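Local coordinates for putative carboxynorspermidine decarboxylase protein (Sinorhizobium meliloti, PDB 3MT1) that probably uses pyridoxal 5'-phosphate to decarboxylate carboxynorspermidine and carboxyspermidine, giving norspermidine and spermidine in polyamine biosynthesis, at residues B[170-181]-B[212-223]. Numbering follows the deposited sequence.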
ATOM      1  N   PHE B 170      19.584  12.046 -22.418  1.00 59.34           N
ATOM      2  CA  PHE B 170      19.481  11.442 -23.733  1.00 58.67           C
ATOM      3  C   PHE B 170      20.719  10.636 -24.068  1.00 60.19           C
ATOM      4  O   PHE B 170      20.616   9.524 -24.614  1.00 59.63           O
ATOM      5  CB  PHE B 170      19.280  12.492 -24.802  1.00 60.13           C
ATOM      6  CG  PHE B 170      19.479  11.967 -26.189  1.00 60.78           C
ATOM      7  CD1 PHE B 170      18.582  11.033 -26.727  1.00 58.84           C
ATOM      8  CD2 PHE B 170      20.559  12.391 -26.950  1.00 63.50           C
ATOM      9  CE1 PHE B 170      18.762  10.525 -27.996  1.00 58.83           C
ATOM     10  CE2 PHE B 170      20.751  11.904 -28.251  1.00 65.04           C
ATOM     11  CZ  PHE B 170      19.849  10.966 -28.774  1.00 62.78           C
ATOM     12  N   GLY B 171      21.885  11.207 -23.743  1.00 61.79           N
ATOM     13  CA  GLY B 171      23.161  10.547 -23.941  1.00 62.91           C
ATOM     14  C   GLY B 171      23.165   9.126 -23.393  1.00 62.10           C
ATOM     15  O   GLY B 171      23.659   8.203 -24.076  1.00 62.89           O
ATOM     16  N   LEU B 172      22.610   8.944 -22.178  1.00 59.74           N
ATOM     17  CA  LEU B 172      22.590   7.633 -21.522  1.00 57.89           C
ATOM     18  C   LEU B 172      21.658   6.675 -22.210  1.00 55.61           C
ATOM     19  O   LEU B 172      22.026   5.516 -22.424  1.00 55.51           O
ATOM     20  CB  LEU B 172      22.229   7.724 -20.035  1.00 57.21           C
ATOM     21  CG  LEU B 172      21.936   6.365 -19.370  1.00 56.03           C
ATOM     22  CD1 LEU B 172      23.177   5.478 -19.262  1.00 56.23           C
ATOM     23  CD2 LEU B 172      21.288   6.548 -18.000  1.00 57.23           C
ATOM     24  N   PHE B 173      20.451   7.146 -22.538  1.00 53.46           N
ATOM     25  CA  PHE B 173      19.535   6.370 -23.382  1.00 51.65           C
ATOM     26  C   PHE B 173      20.230   5.972 -24.692  1.00 53.27           C
ATOM     27  O   PHE B 173      20.169   4.808 -25.123  1.00 52.18           O
ATOM     28  CB  PHE B 173      18.230   7.126 -23.691  1.00 49.73           C
ATOM     29  CG  PHE B 173      17.416   6.479 -24.779  1.00 48.59           C
ATOM     30  CD1 PHE B 173      16.719   5.299 -24.538  1.00 46.58           C
ATOM     31  CD2 PHE B 173      17.390   7.013 -26.068  1.00 50.26           C
ATOM     32  CE1 PHE B 173      15.993   4.680 -25.548  1.00 45.05           C
ATOM     33  CE2 PHE B 173      16.653   6.390 -27.097  1.00 47.62           C
ATOM     34  CZ  PHE B 173      15.960   5.227 -26.829  1.00 45.92           C
ATOM     35  N   ASP B 174      20.911   6.930 -25.317  1.00 55.42           N
ATOM     36  CA  ASP B 174      21.593   6.617 -26.572  1.00 57.77           C
ATOM     37  C   ASP B 174      22.551   5.427 -26.472  1.00 59.02           C
ATOM     38  O   ASP B 174      22.553   4.558 -27.363  1.00 58.77           O
ATOM     39  CB  ASP B 174      22.336   7.806 -27.167  1.00 59.86           C
ATOM     40  CG  ASP B 174      23.044   7.426 -28.454  1.00 63.70           C
ATOM     41  OD1 ASP B 174      22.375   6.772 -29.310  1.00 63.67           O
ATOM     42  OD2 ASP B 174      24.264   7.730 -28.582  1.00 67.75           O
ATOM     43  N   ARG B 175      23.341   5.383 -25.396  1.00 59.71           N
ATOM     44  CA  ARG B 175      24.235   4.258 -25.171  1.00 61.64           C
ATOM     45  C   ARG B 175      23.520   2.950 -24.905  1.00 60.69           C
ATOM     46  O   ARG B 175      23.963   1.905 -25.344  1.00 61.36           O
ATOM     47  CB  ARG B 175      25.211   4.567 -24.048  1.00 63.08           C
ATOM     48  CG  ARG B 175      26.024   5.752 -24.407  1.00 65.07           C
ATOM     49  CD  ARG B 175      27.274   5.828 -23.635  1.00 67.15           C
ATOM     50  NE  ARG B 175      28.118   6.871 -24.188  1.00 68.87           N
ATOM     51  CZ  ARG B 175      29.109   6.641 -25.041  1.00 71.24           C
ATOM     52  NH1 ARG B 175      29.367   5.390 -25.425  1.00 69.38           N
ATOM     53  NH2 ARG B 175      29.842   7.661 -25.494  1.00 72.58           N
HETATM   54  N   MSE B 176      22.396   3.006 -24.203  1.00 60.20           N
HETATM   55  CA  MSE B 176      21.672   1.785 -23.850  1.00 60.23           C
HETATM   56  C   MSE B 176      21.042   1.149 -25.076  1.00 59.44           C
HETATM   57  O   MSE B 176      21.043  -0.073 -25.235  1.00 59.86           O
HETATM   58  CB  MSE B 176      20.633   2.109 -22.811  1.00 59.06           C
HETATM   59  CG  MSE B 176      21.237   2.843 -21.677  1.00 64.58           C
HETATM   60 SE   MSE B 176      21.382   1.707 -20.153  0.75 75.94          SE
HETATM   61  CE  MSE B 176      19.751   2.378 -19.306  1.00 69.03           C
ATOM     62  N   LEU B 177      20.522   1.997 -25.951  1.00 58.57           N
ATOM     63  CA  LEU B 177      20.017   1.545 -27.213  1.00 58.54           C
ATOM     64  C   LEU B 177      21.162   0.935 -28.047  1.00 61.79           C
ATOM     65  O   LEU B 177      20.959   0.000 -28.837  1.00 61.61           O
ATOM     66  CB  LEU B 177      19.366   2.721 -27.936  1.00 57.22           C
ATOM     67  CG  LEU B 177      18.593   2.357 -29.189  1.00 56.06           C
ATOM     68  CD1 LEU B 177      17.499   1.315 -28.892  1.00 50.67           C
ATOM     69  CD2 LEU B 177      18.034   3.614 -29.830  1.00 56.09           C
ATOM     70  N   GLY B 178      22.367   1.463 -27.848  1.00 64.55           N
ATOM     71  CA  GLY B 178      23.539   0.977 -28.554  1.00 68.57           C
ATOM     72  C   GLY B 178      23.890  -0.436 -28.143  1.00 70.08           C
ATOM     73  O   GLY B 178      24.128  -1.279 -29.000  1.00 71.17           O
ATOM     74  N   GLU B 179      23.910  -0.696 -26.836  1.00 70.78           N
ATOM     75  CA  GLU B 179      24.215  -2.040 -26.314  1.00 72.61           C
ATOM     76  C   GLU B 179      23.119  -3.058 -26.637  1.00 71.05           C
ATOM     77  O   GLU B 179      23.373  -4.272 -26.662  1.00 72.02           O
ATOM     78  CB  GLU B 179      24.562  -2.027 -24.806  1.00 73.07           C
ATOM     79  CG  GLU B 179      26.103  -2.113 -24.553  1.00 78.13           C
ATOM     80  CD  GLU B 179      26.519  -2.036 -23.071  1.00 79.78           C
ATOM     81  OE1 GLU B 179      25.800  -1.401 -22.254  1.00 79.33           O
ATOM     82  OE2 GLU B 179      27.581  -2.610 -22.736  1.00 79.46           O
ATOM     83  N   ILE B 180      21.917  -2.551 -26.903  1.00 68.94           N
ATOM     84  CA  ILE B 180      20.795  -3.373 -27.369  1.00 68.01           C
ATOM     85  C   ILE B 180      21.025  -3.958 -28.791  1.00 69.43           C
ATOM     86  O   ILE B 180      20.768  -5.145 -29.039  1.00 69.46           O
ATOM     87  CB  ILE B 180      19.486  -2.577 -27.282  1.00 65.64           C
ATOM     88  CG1 ILE B 180      19.049  -2.475 -25.820  1.00 65.05           C
ATOM     89  CG2 ILE B 180      18.389  -3.192 -28.174  1.00 64.53           C
ATOM     90  CD1 ILE B 180      17.855  -1.535 -25.569  1.00 62.89           C
ATOM     91  N   GLU B 181      21.528  -3.129 -29.702  1.00 70.68           N
ATOM     92  CA  GLU B 181      21.859  -3.564 -31.067  1.00 72.58           C
ATOM     93  C   GLU B 181      22.924  -4.662 -31.086  1.00 74.29           C
ATOM     94  O   GLU B 181      22.801  -5.645 -31.798  1.00 74.76           O
ATOM     95  CB  GLU B 181      22.291  -2.362 -31.930  1.00 73.90           C
ATOM     96  CG  GLU B 181      21.170  -1.301 -32.109  1.00 74.27           C
ATOM     97  CD  GLU B 181      21.541  -0.149 -33.048  1.00 78.58           C
ATOM     98  OE1 GLU B 181      21.476   1.019 -32.591  1.00 78.00           O
ATOM     99  OE2 GLU B 181      21.875  -0.409 -34.239  1.00 82.45           O
ATOM    100  N   PHE B 212      16.331  12.874 -29.936  1.00 55.47           N
ATOM    101  CA  PHE B 212      15.749  11.592 -29.505  1.00 52.78           C
ATOM    102  C   PHE B 212      14.791  10.941 -30.529  1.00 51.77           C
ATOM    103  O   PHE B 212      14.833   9.723 -30.716  1.00 49.90           O
ATOM    104  CB  PHE B 212      15.062  11.820 -28.164  1.00 50.79           C
ATOM    105  CG  PHE B 212      14.185  10.708 -27.715  1.00 48.93           C
ATOM    106  CD1 PHE B 212      14.721   9.569 -27.131  1.00 48.30           C
ATOM    107  CD2 PHE B 212      12.799  10.824 -27.813  1.00 47.90           C
ATOM    108  CE1 PHE B 212      13.902   8.548 -26.670  1.00 46.40           C
ATOM    109  CE2 PHE B 212      11.973   9.803 -27.366  1.00 47.26           C
ATOM    110  CZ  PHE B 212      12.529   8.662 -26.781  1.00 45.79           C
ATOM    111  N   SER B 213      13.937  11.759 -31.154  1.00 52.04           N
ATOM    112  CA  SER B 213      13.100  11.348 -32.291  1.00 52.84           C
ATOM    113  C   SER B 213      13.920  10.842 -33.464  1.00 53.99           C
ATOM    114  O   SER B 213      13.559   9.853 -34.102  1.00 53.40           O
ATOM    115  CB  SER B 213      12.257  12.518 -32.795  1.00 53.57           C
ATOM    116  OG  SER B 213      11.237  12.841 -31.862  1.00 55.07           O
ATOM    117  N   ALA B 214      15.023  11.535 -33.740  1.00 56.04           N
ATOM    118  CA  ALA B 214      15.904  11.204 -34.858  1.00 57.91           C
ATOM    119  C   ALA B 214      16.626   9.889 -34.593  1.00 57.60           C
ATOM    120  O   ALA B 214      16.870   9.102 -35.500  1.00 59.01           O
ATOM    121  CB  ALA B 214      16.897  12.313 -35.070  1.00 59.91           C
ATOM    122  N   ARG B 215      16.962   9.652 -33.336  1.00 56.86           N
ATOM    123  CA  ARG B 215      17.610   8.413 -32.952  1.00 56.93           C
ATOM    124  C   ARG B 215      16.608   7.242 -33.032  1.00 55.34           C
ATOM    125  O   ARG B 215      16.992   6.118 -33.380  1.00 55.46           O
ATOM    126  CB  ARG B 215      18.226   8.551 -31.548  1.00 56.26           C
ATOM    127  CG  ARG B 215      18.888   7.296 -31.031  1.00 56.72           C
ATOM    128  CD  ARG B 215      20.160   6.954 -31.827  1.00 59.78           C
ATOM    129  NE  ARG B 215      20.799   5.699 -31.392  1.00 60.72           N
ATOM    130  CZ  ARG B 215      20.624   4.520 -31.994  1.00 60.46           C
ATOM    131  NH1 ARG B 215      19.824   4.411 -33.046  1.00 59.40           N
ATOM    132  NH2 ARG B 215      21.248   3.445 -31.545  1.00 61.43           N
ATOM    133  N   LEU B 216      15.339   7.522 -32.706  1.00 53.65           N
ATOM    134  CA  LEU B 216      14.258   6.561 -32.837  1.00 52.17           C
ATOM    135  C   LEU B 216      14.061   6.190 -34.311  1.00 54.21           C
ATOM    136  O   LEU B 216      13.991   5.004 -34.657  1.00 53.91           O
ATOM    137  CB  LEU B 216      12.961   7.092 -32.191  1.00 50.39           C
ATOM    138  CG  LEU B 216      12.894   7.216 -30.640  1.00 47.78           C
ATOM    139  CD1 LEU B 216      11.589   7.772 -30.118  1.00 45.14           C
ATOM    140  CD2 LEU B 216      13.170   5.913 -29.961  1.00 44.72           C
ATOM    141  N   ARG B 217      14.014   7.205 -35.180  1.00 56.58           N
ATOM    142  CA  ARG B 217      13.894   6.983 -36.616  1.00 58.72           C
ATOM    143  C   ARG B 217      14.948   6.008 -37.145  1.00 59.77           C
ATOM    144  O   ARG B 217      14.628   5.073 -37.886  1.00 59.62           O
ATOM    145  CB  ARG B 217      13.982   8.304 -37.385  1.00 60.95           C
ATOM    146  CG  ARG B 217      12.640   8.991 -37.634  1.00 62.33           C
ATOM    147  CD  ARG B 217      12.415   9.358 -39.111  1.00 65.51           C
ATOM    148  NE  ARG B 217      11.117  10.010 -39.288  1.00 68.16           N
ATOM    149  CZ  ARG B 217       9.960   9.374 -39.474  1.00 70.13           C
ATOM    150  NH1 ARG B 217       9.908   8.051 -39.527  1.00 70.08           N
ATOM    151  NH2 ARG B 217       8.831  10.060 -39.601  1.00 72.53           N
ATOM    152  N   ALA B 218      16.197   6.235 -36.752  1.00 61.09           N
ATOM    153  CA  ALA B 218      17.332   5.480 -37.289  1.00 62.98           C
ATOM    154  C   ALA B 218      17.318   4.002 -36.851  1.00 62.10           C
ATOM    155  O   ALA B 218      17.680   3.099 -37.613  1.00 63.02           O
ATOM    156  CB  ALA B 218      18.632   6.154 -36.915  1.00 64.26           C
ATOM    157  N   PHE B 219      16.895   3.756 -35.624  1.00 60.23           N
ATOM    158  CA  PHE B 219      16.757   2.397 -35.162  1.00 59.54           C
ATOM    159  C   PHE B 219      15.647   1.710 -35.951  1.00 59.61           C
ATOM    160  O   PHE B 219      15.814   0.590 -36.409  1.00 60.89           O
ATOM    161  CB  PHE B 219      16.427   2.370 -33.679  1.00 57.54           C
ATOM    162  CG  PHE B 219      16.319   0.996 -33.121  1.00 55.63           C
ATOM    163  CD1 PHE B 219      15.118   0.298 -33.192  1.00 52.97           C
ATOM    164  CD2 PHE B 219      17.422   0.394 -32.515  1.00 55.40           C
ATOM    165  CE1 PHE B 219      15.021  -0.985 -32.676  1.00 52.00           C
ATOM    166  CE2 PHE B 219      17.343  -0.889 -32.001  1.00 53.28           C
ATOM    167  CZ  PHE B 219      16.140  -1.586 -32.077  1.00 53.18           C
ATOM    168  N   SER B 220      14.517   2.390 -36.105  1.00 59.01           N
ATOM    169  CA  SER B 220      13.381   1.836 -36.806  1.00 58.65           C
ATOM    170  C   SER B 220      13.690   1.653 -38.290  1.00 60.85           C
ATOM    171  O   SER B 220      13.198   0.713 -38.910  1.00 61.31           O
ATOM    172  CB  SER B 220      12.162   2.735 -36.613  1.00 57.41           C
ATOM    173  OG  SER B 220      11.167   2.454 -37.585  1.00 58.10           O
ATOM    174  N   ASP B 221      14.501   2.549 -38.852  1.00 62.66           N
ATOM    175  CA  ASP B 221      14.881   2.473 -40.272  1.00 64.79           C
ATOM    176  C   ASP B 221      15.843   1.314 -40.532  1.00 65.81           C
ATOM    177  O   ASP B 221      15.578   0.451 -41.361  1.00 66.80           O
ATOM    178  CB  ASP B 221      15.485   3.799 -40.759  1.00 66.16           C
ATOM    179  CG  ASP B 221      14.426   4.804 -41.209  1.00 67.19           C
ATOM    180  OD1 ASP B 221      13.222   4.458 -41.247  1.00 67.39           O
ATOM    181  OD2 ASP B 221      14.794   5.953 -41.535  1.00 69.80           O
ATOM    182  N   ARG B 222      16.950   1.295 -39.805  1.00 66.21           N
ATOM    183  CA  ARG B 222      17.912   0.214 -39.878  1.00 67.34           C
ATOM    184  C   ARG B 222      17.230  -1.156 -39.790  1.00 65.78           C
ATOM    185  O   ARG B 222      17.441  -2.003 -40.652  1.00 66.93           O
ATOM    186  CB  ARG B 222      18.970   0.375 -38.768  1.00 68.29           C
ATOM    187  CG  ARG B 222      19.899  -0.824 -38.579  1.00 71.24           C
ATOM    188  CD  ARG B 222      20.980  -0.547 -37.573  1.00 73.77           C
ATOM    189  NE  ARG B 222      22.100   0.143 -38.190  1.00 79.44           N
ATOM    190  CZ  ARG B 222      23.334   0.163 -37.690  1.00 83.29           C
ATOM    191  NH1 ARG B 222      23.623  -0.472 -36.554  1.00 83.26           N
ATOM    192  NH2 ARG B 222      24.284   0.822 -38.333  1.00 85.61           N
ATOM    193  N   TYR B 223      16.398  -1.365 -38.768  1.00 62.83           N
ATOM    194  CA  TYR B 223      15.875  -2.711 -38.498  1.00 61.17           C
ATOM    195  C   TYR B 223      14.527  -3.055 -39.141  1.00 59.30           C
ATOM    196  O   TYR B 223      14.105  -4.213 -39.101  1.00 58.65           O
ATOM    197  CB  TYR B 223      15.890  -3.010 -36.990  1.00 59.89           C
ATOM    198  CG  TYR B 223      17.297  -3.025 -36.413  1.00 62.78           C
ATOM    199  CD1 TYR B 223      18.157  -4.104 -36.654  1.00 65.39           C
ATOM    200  CD2 TYR B 223      17.781  -1.954 -35.656  1.00 61.77           C
ATOM    201  CE1 TYR B 223      19.444  -4.120 -36.150  1.00 66.40           C
ATOM    202  CE2 TYR B 223      19.072  -1.966 -35.143  1.00 63.06           C
ATOM    203  CZ  TYR B 223      19.899  -3.051 -35.392  1.00 66.52           C
ATOM    204  OH  TYR B 223      21.194  -3.071 -34.906  1.00 68.36           O
TER
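R215 and E181 reach for each other across two neighbouring outer helices of the eight-stranded α/β barrel, the TIM-like barrel of class-II Orn/Lys/Arg decarboxylases. Helices 170-190 and 209-223 follow barrel strands 158-160 and 193-195, hence their nearly parallel course, 8° apart here, with axes 11.3 Å from each other. That wide spacing suits long side chains. R215 fits as a knob among D174, L177, G178 and E181; its chain bends at chi2 (68°), turning the guanidinium along the groove, where carboxylates meet two of its nitrogens in hydrogen-bonded salt bridges. R215 NE gives its hydrogen to D174 OD1 at 2.8 Å, within the guanidinium plane, although the D174 carboxylate stands 78° from that plane. R215 NH2 bonds E181 OE1 at 2.7 Å, also in plane. These bonds fix the group's rotation and leave a flat face for L177, whose CD2 sits over its centre, 3.5 Å from R215 CZ. The other methyl, L177 CD1, packs against F219 CD2, so the two methyls of L177 bridge the guanidinium and the F219 ring.

Toward the barrel, F212 turns its edge to the face of F173 in an offset edge-to-face pair, centroids 5.3 Å apart, while F202 and V24 of helix 11-28 also meet F212. F170, on the outer side, lays CE1 3.5 Å from F212 CA, its edge toward R215 CB. R222 completes a salt-bridge network with D174, R215 and E181: E181 OE2 takes a weak hydrogen bond from R222 NH1 and, through its anti lone pair, the hydroxyl hydrogen of Y223 OH at 2.8 Å.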